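Local structure of ParB domain protein nuclease (Sulfolobus solfataricus, 5K5D) at residues 176-181 against 187-192; 256-261 against 265-270. The protein probably takes part in archaeal DNA segregation through a ParB-type N-terminal domain that may have nuclease activity. The protein carries 4 engineered substitutions. One frame throughout, in Å; residues are numbered along the deposited sequence.

Contact 1: 176-181 against 187-192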
loop_
_atom_site.group_PDB
_atom_site.type_symbol
_atom_site.label_atom_id
_atom_site.label_comp_id
_atom_site.label_asym_id
_atom_site.label_seq_id
_atom_site.Cartn_x
_atom_site.Cartn_y
_atom_site.Cartn_z
ATOM N N ILE B 176 4.177 -1.770 -12.877
ATOM C CA ILE B 176 4.480 -0.712 -11.926
ATOM C C ILE B 176 4.944 -1.300 -10.597
ATOM O O ILE B 176 5.901 -0.816 -9.997
ATOM C CB ILE B 176 3.264 0.198 -11.703
ATOM C CG1 ILE B 176 2.999 1.025 -12.962
ATOM C CG2 ILE B 176 3.487 1.095 -10.503
ATOM C CD1 ILE B 176 1.985 2.123 -12.774
ATOM N N LEU B 177 4.265 -2.354 -10.152
ATOM C CA LEU B 177 4.650 -3.059 -8.938
ATOM C C LEU B 177 6.079 -3.563 -9.039
ATOM O O LEU B 177 6.887 -3.352 -8.132
ATOM C CB LEU B 177 3.719 -4.241 -8.683
ATOM C CG LEU B 177 2.243 -3.898 -8.521
ATOM C CD1 LEU B 177 1.421 -5.163 -8.285
ATOM C CD2 LEU B 177 2.071 -2.904 -7.387
ATOM N N LYS B 178 6.384 -4.240 -10.143
ATOM C CA LYS B 178 7.717 -4.796 -10.341
ATOM C C LYS B 178 8.781 -3.710 -10.240
ATOM O O LYS B 178 9.799 -3.892 -9.575
ATOM C CB LYS B 178 7.814 -5.542 -11.675
ATOM C CG LYS B 178 7.131 -6.902 -11.671
ATOM C CD LYS B 178 7.446 -7.699 -12.931
ATOM C CE LYS B 178 6.993 -6.961 -14.185
ATOM N NZ LYS B 178 7.194 -7.768 -15.426
ATOM N N GLU B 179 8.532 -2.574 -10.882
ATOM C CA GLU B 179 9.462 -1.450 -10.833
ATOM C C GLU B 179 9.775 -1.032 -9.399
ATOM O O GLU B 179 10.907 -0.669 -9.084
ATOM C CB GLU B 179 8.900 -0.259 -11.609
ATOM C CG GLU B 179 8.736 -0.516 -13.096
ATOM C CD GLU B 179 7.966 0.586 -13.791
ATOM O OE1 GLU B 179 7.342 1.408 -13.086
ATOM O OE2 GLU B 179 7.983 0.632 -15.039
ATOM N N LEU B 180 8.761 -1.088 -8.538
ATOM C CA LEU B 180 8.885 -0.659 -7.149
ATOM C C LEU B 180 9.518 -1.718 -6.253
ATOM O O LEU B 180 9.892 -1.434 -5.113
ATOM C CB LEU B 180 7.511 -0.293 -6.594
ATOM C CG LEU B 180 6.909 1.024 -7.073
ATOM C CD1 LEU B 180 5.462 1.140 -6.609
ATOM C CD2 LEU B 180 7.743 2.190 -6.563
ATOM N N ASP B 181 9.628 -2.938 -6.766
ATOM C CA ASP B 181 10.126 -4.059 -5.982
ATOM C C ASP B 181 10.712 -5.120 -6.906
ATOM O O ASP B 181 10.211 -6.241 -6.976
ATOM C CB ASP B 181 8.988 -4.652 -5.145
ATOM C CG ASP B 181 9.444 -5.798 -4.260
ATOM O OD1 ASP B 181 10.548 -5.712 -3.680
ATOM O OD2 ASP B 181 8.693 -6.788 -4.146
ATOM N N LEU B 187 7.595 -8.360 -1.882
ATOM C CA LEU B 187 6.632 -9.392 -2.234
ATOM C C LEU B 187 7.228 -10.345 -3.253
ATOM O O LEU B 187 8.357 -10.160 -3.702
ATOM C CB LEU B 187 5.358 -8.772 -2.802
ATOM C CG LEU B 187 4.479 -7.976 -1.841
ATOM C CD1 LEU B 187 3.303 -7.379 -2.593
ATOM C CD2 LEU B 187 3.998 -8.858 -0.699
ATOM N N SER B 188 6.460 -11.363 -3.620
ATOM C CA SER B 188 6.918 -12.349 -4.583
ATOM C C SER B 188 6.347 -12.047 -5.958
ATOM O O SER B 188 5.484 -11.183 -6.106
ATOM C CB SER B 188 6.506 -13.756 -4.149
ATOM O OG SER B 188 5.100 -13.922 -4.214
ATOM N N GLU B 189 6.837 -12.764 -6.962
ATOM C CA GLU B 189 6.369 -12.580 -8.326
ATOM C C GLU B 189 4.861 -12.813 -8.398
ATOM O O GLU B 189 4.119 -11.970 -8.902
ATOM C CB GLU B 189 7.103 -13.537 -9.267
ATOM C CG GLU B 189 7.087 -13.126 -10.737
ATOM C CD GLU B 189 8.137 -12.079 -11.068
ATOM O OE1 GLU B 189 8.062 -11.495 -12.171
ATOM O OE2 GLU B 189 9.038 -11.844 -10.234
ATOM N N SER B 190 4.413 -13.952 -7.876
ATOM C CA SER B 190 3.005 -14.345 -7.944
ATOM C C SER B 190 2.114 -13.466 -7.072
ATOM O O SER B 190 0.962 -13.202 -7.415
ATOM C CB SER B 190 2.837 -15.812 -7.545
ATOM O OG SER B 190 3.179 -16.007 -6.183
ATOM N N ASP B 191 2.651 -13.024 -5.938
ATOM C CA ASP B 191 1.946 -12.091 -5.067
ATOM C C ASP B 191 1.669 -10.755 -5.763
ATOM O O ASP B 191 0.609 -10.165 -5.577
ATOM C CB ASP B 191 2.727 -11.863 -3.770
ATOM C CG ASP B 191 2.301 -12.806 -2.658
ATOM O OD1 ASP B 191 2.618 -12.521 -1.484
ATOM O OD2 ASP B 191 1.640 -13.826 -2.956
ATOM N N LYS B 192 2.622 -10.277 -6.558
ATOM C CA LYS B 192 2.431 -9.029 -7.291
ATOM C C LYS B 192 1.401 -9.211 -8.393
ATOM O O LYS B 192 0.677 -8.279 -8.743
ATOM C CB LYS B 192 3.741 -8.539 -7.907
ATOM C CG LYS B 192 4.784 -8.081 -6.907
ATOM C CD LYS B 192 6.016 -7.560 -7.621
ATOM C CE LYS B 192 7.139 -7.290 -6.650
ATOM N NZ LYS B 192 7.647 -8.554 -6.053
#
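D181 and K192 join in a salt bridge where helix 170-180 ends and, after a short loop, helix 189-201 begins: two consecutive helices joined by a short loop. Carboxylate oxygen OD2 of D181 takes NZ of K192 at 2.8 Å, the ammonium group coming from above the carboxylate plane. The same oxygen accepts the backbone N of L187 at 3.0 Å, met on the syn side from the other face, so two donors grip it from opposite faces. The acid spans to the loop because chi1 (-178°) swings its CG away from the backbone N, while its OD1 accepts from A186 N. K192 suits its place by length: its extended methylenes run alongside the end of helix 170-180, CD lying 4.2 Å from CB of L177, and a bend at chi4 (67°) turns NZ to the loop carbonyls of L187 and S188, still within bonding distance of D181 OD2. There NZ also bonds OD1 of N184 and, weakly, the carbonyl O of L187, so this buried charge is well supplied with acceptors. Putting an asparagine in place of D181 would probably leave the K192 ammonium without its counter-charge in a buried setting. Leucines suit the inner side: L177 places CD1 3.2 Å from the carbonyl O of K192 and also touches M195 and A196, while L187 packs on L113 and F116 of helix 109-128. Nearer solvent, CD of K178 passes 3.9 Å from OE1 of E189. S188 is the N-cap of helix 189-201, its OG accepting the backbone N of D191 at 3.1 Å.

Contact 2: 256-261 against 265-270. Engineered in segment 265-270: M267 (natural residue Leu).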
loop_
_atom_site.group_PDB
_atom_site.type_symbol
_atom_site.label_atom_id
_atom_site.label_comp_id
_atom_site.label_asym_id
_atom_site.label_seq_id
_atom_site.Cartn_x
_atom_site.Cartn_y
_atom_site.Cartn_z
ATOM N N LYS B 256 -14.752 -21.601 3.666
ATOM C CA LYS B 256 -15.129 -22.987 3.407
ATOM C C LYS B 256 -16.380 -23.050 2.533
ATOM O O LYS B 256 -16.417 -23.766 1.532
ATOM C CB LYS B 256 -15.372 -23.736 4.718
ATOM C CG LYS B 256 -14.112 -24.183 5.447
ATOM C CD LYS B 256 -14.465 -24.974 6.700
ATOM C CE LYS B 256 -13.267 -25.725 7.253
ATOM N NZ LYS B 256 -12.816 -26.810 6.336
ATOM N N ILE B 257 -17.402 -22.286 2.905
ATOM C CA ILE B 257 -18.641 -22.260 2.133
ATOM C C ILE B 257 -18.392 -21.859 0.679
ATOM O O ILE B 257 -19.024 -22.391 -0.235
ATOM C CB ILE B 257 -19.689 -21.320 2.761
ATOM C CG1 ILE B 257 -20.069 -21.812 4.158
ATOM C CG2 ILE B 257 -20.926 -21.231 1.879
ATOM C CD1 ILE B 257 -20.853 -20.805 4.960
ATOM N N ILE B 258 -17.457 -20.936 0.471
ATOM C CA ILE B 258 -17.099 -20.483 -0.870
ATOM C C ILE B 258 -16.166 -21.458 -1.586
ATOM O O ILE B 258 -16.251 -21.625 -2.802
ATOM C CB ILE B 258 -16.393 -19.108 -0.847
ATOM C CG1 ILE B 258 -17.246 -18.059 -0.138
ATOM C CG2 ILE B 258 -16.072 -18.654 -2.261
ATOM C CD1 ILE B 258 -16.644 -16.675 -0.191
ATOM N N LEU B 259 -15.275 -22.091 -0.828
ATOM C CA LEU B 259 -14.184 -22.872 -1.414
ATOM C C LEU B 259 -14.441 -24.378 -1.453
ATOM O O LEU B 259 -14.351 -24.995 -2.512
ATOM C CB LEU B 259 -12.862 -22.569 -0.697
ATOM C CG LEU B 259 -12.406 -21.110 -0.777
ATOM C CD1 LEU B 259 -10.999 -20.936 -0.225
ATOM C CD2 LEU B 259 -12.491 -20.615 -2.211
ATOM N N ASN B 260 -14.750 -24.965 -0.300
ATOM C CA ASN B 260 -15.046 -26.394 -0.232
ATOM C C ASN B 260 -16.319 -26.742 -1.000
ATOM O O ASN B 260 -17.392 -26.215 -0.719
ATOM C CB ASN B 260 -15.159 -26.859 1.222
ATOM C CG ASN B 260 -15.160 -28.378 1.358
ATOM O OD1 ASN B 260 -15.611 -29.101 0.465
ATOM N ND2 ASN B 260 -14.649 -28.868 2.482
ATOM N N ASP B 261 -16.182 -27.642 -1.966
ATOM C CA ASP B 261 -17.282 -28.013 -2.849
ATOM C C ASP B 261 -18.452 -28.701 -2.159
ATOM O O ASP B 261 -19.563 -28.702 -2.682
ATOM C CB ASP B 261 -16.769 -28.904 -3.978
ATOM C CG ASP B 261 -16.275 -28.110 -5.157
ATOM O OD1 ASP B 261 -16.991 -27.177 -5.579
ATOM O OD2 ASP B 261 -15.172 -28.413 -5.658
ATOM N N ASP B 265 -24.498 -26.196 -2.207
ATOM C CA ASP B 265 -25.911 -25.892 -2.003
ATOM C C ASP B 265 -26.093 -24.659 -1.124
ATOM O O ASP B 265 -26.897 -23.781 -1.429
ATOM C CB ASP B 265 -26.634 -27.089 -1.386
ATOM C CG ASP B 265 -26.512 -28.340 -2.234
ATOM O OD1 ASP B 265 -26.564 -28.223 -3.476
ATOM O OD2 ASP B 265 -26.355 -29.441 -1.658
ATOM N N LEU B 266 -25.337 -24.604 -0.034
ATOM C CA LEU B 266 -25.382 -23.468 0.879
ATOM C C LEU B 266 -24.978 -22.178 0.174
ATOM O O LEU B 266 -25.659 -21.159 0.287
ATOM C CB LEU B 266 -24.475 -23.721 2.084
ATOM C CG LEU B 266 -25.143 -24.309 3.328
ATOM C CD1 LEU B 266 -26.205 -25.327 2.958
ATOM C CD2 LEU B 266 -24.106 -24.917 4.259
HETATM N N MSE B 267 -23.866 -22.234 -0.551
HETATM C CA MSE B 267 -23.372 -21.100 -1.321
HETATM C C MSE B 267 -24.425 -20.545 -2.278
HETATM O O MSE B 267 -24.749 -19.357 -2.236
HETATM C CB MSE B 267 -22.123 -21.500 -2.109
HETATM C CG MSE B 267 -20.849 -20.860 -1.603
HETATM SE SE MSE B 267 -20.892 -18.911 -1.682
HETATM C CE MSE B 267 -20.711 -18.698 -3.609
ATOM N N GLU B 268 -24.947 -21.408 -3.145
ATOM C CA GLU B 268 -25.976 -21.010 -4.098
ATOM C C GLU B 268 -27.142 -20.341 -3.388
ATOM O O GLU B 268 -27.777 -19.440 -3.933
ATOM C CB GLU B 268 -26.481 -22.218 -4.893
ATOM C CG GLU B 268 -25.433 -22.868 -5.785
ATOM C CD GLU B 268 -24.975 -21.962 -6.922
ATOM O OE1 GLU B 268 -25.344 -20.767 -6.927
ATOM O OE2 GLU B 268 -24.246 -22.446 -7.814
ATOM N N LYS B 269 -27.418 -20.790 -2.169
ATOM C CA LYS B 269 -28.495 -20.227 -1.373
ATOM C C LYS B 269 -28.115 -18.831 -0.887
ATOM O O LYS B 269 -28.887 -17.883 -1.040
ATOM C CB LYS B 269 -28.807 -21.135 -0.183
ATOM C CG LYS B 269 -30.289 -21.375 0.042
ATOM C CD LYS B 269 -31.064 -20.077 0.105
ATOM C CE LYS B 269 -32.534 -20.329 0.399
ATOM N NZ LYS B 269 -33.323 -19.067 0.392
ATOM N N ILE B 270 -26.925 -18.721 -0.297
ATOM C CA ILE B 270 -26.405 -17.443 0.177
ATOM C C ILE B 270 -26.463 -16.391 -0.929
ATOM O O ILE B 270 -26.956 -15.282 -0.719
ATOM C CB ILE B 270 -24.945 -17.568 0.647
ATOM C CG1 ILE B 270 -24.807 -18.658 1.712
ATOM C CG2 ILE B 270 -24.445 -16.230 1.167
ATOM C CD1 ILE B 270 -25.211 -18.221 3.084
#
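I257 and M267 bring the two backbones nearest, their CA atoms 6.0 Å apart, where the last turn of helix 252-259 meets helix 264-271 and no hydrogen bond crosses between the segments. Contact is made by apolar side chains. The CG2 methyl of I257, anti to the backbone N, lies beside M267, whose CG is doubtful in its exact place, and also meets CB of L266 at 4.3 Å. A beta-branched isoleucine suits this site because its branch at CB puts a methyl close to the backbone, just where the helices approach. The pair consists of two consecutive short helices joined by a brief connection, both resting on helix 242-250 through L248, which I257, I258 and M267 all touch. M267 is an engineered selenomethionine, leucine in the natural protein; its chain, bent at chi2 (-60°) and chi3 (-73°), carries SE to within 4.1 Å of CG1 of I258. I258 is buried against V228 of helix 218-230 as well as L248, a setting that suits an aliphatic side chain. Beyond the hydrophobic patch, D261 OD1 forms salt bridges with R227 and R264, and R227 NE bonds the carbonyl O of I258.

How the contacts relate
Contact 1 comes first along the chain and closes before contact 2 opens. Their centres lie about 32 Å apart, the nearest atoms are about 15 Å from each other, and they do not touch. Each joins two successive helices across a short connection, but they share no helix: contact 1 links helices 170-180 and 189-201, its centre about 12 Å from the centre of the chain, and contact 2 links helices 252-259 and 264-271, its centre about 31 Å from it, near the modelled C-terminal end. Helices 203-210, 218-230, 234-238 and 242-250 come between them in sequence. Both lie in the run of helices from 170 to 271, whose parts are probably held by separate local contacts, one through buried charge, the other through apolar packing.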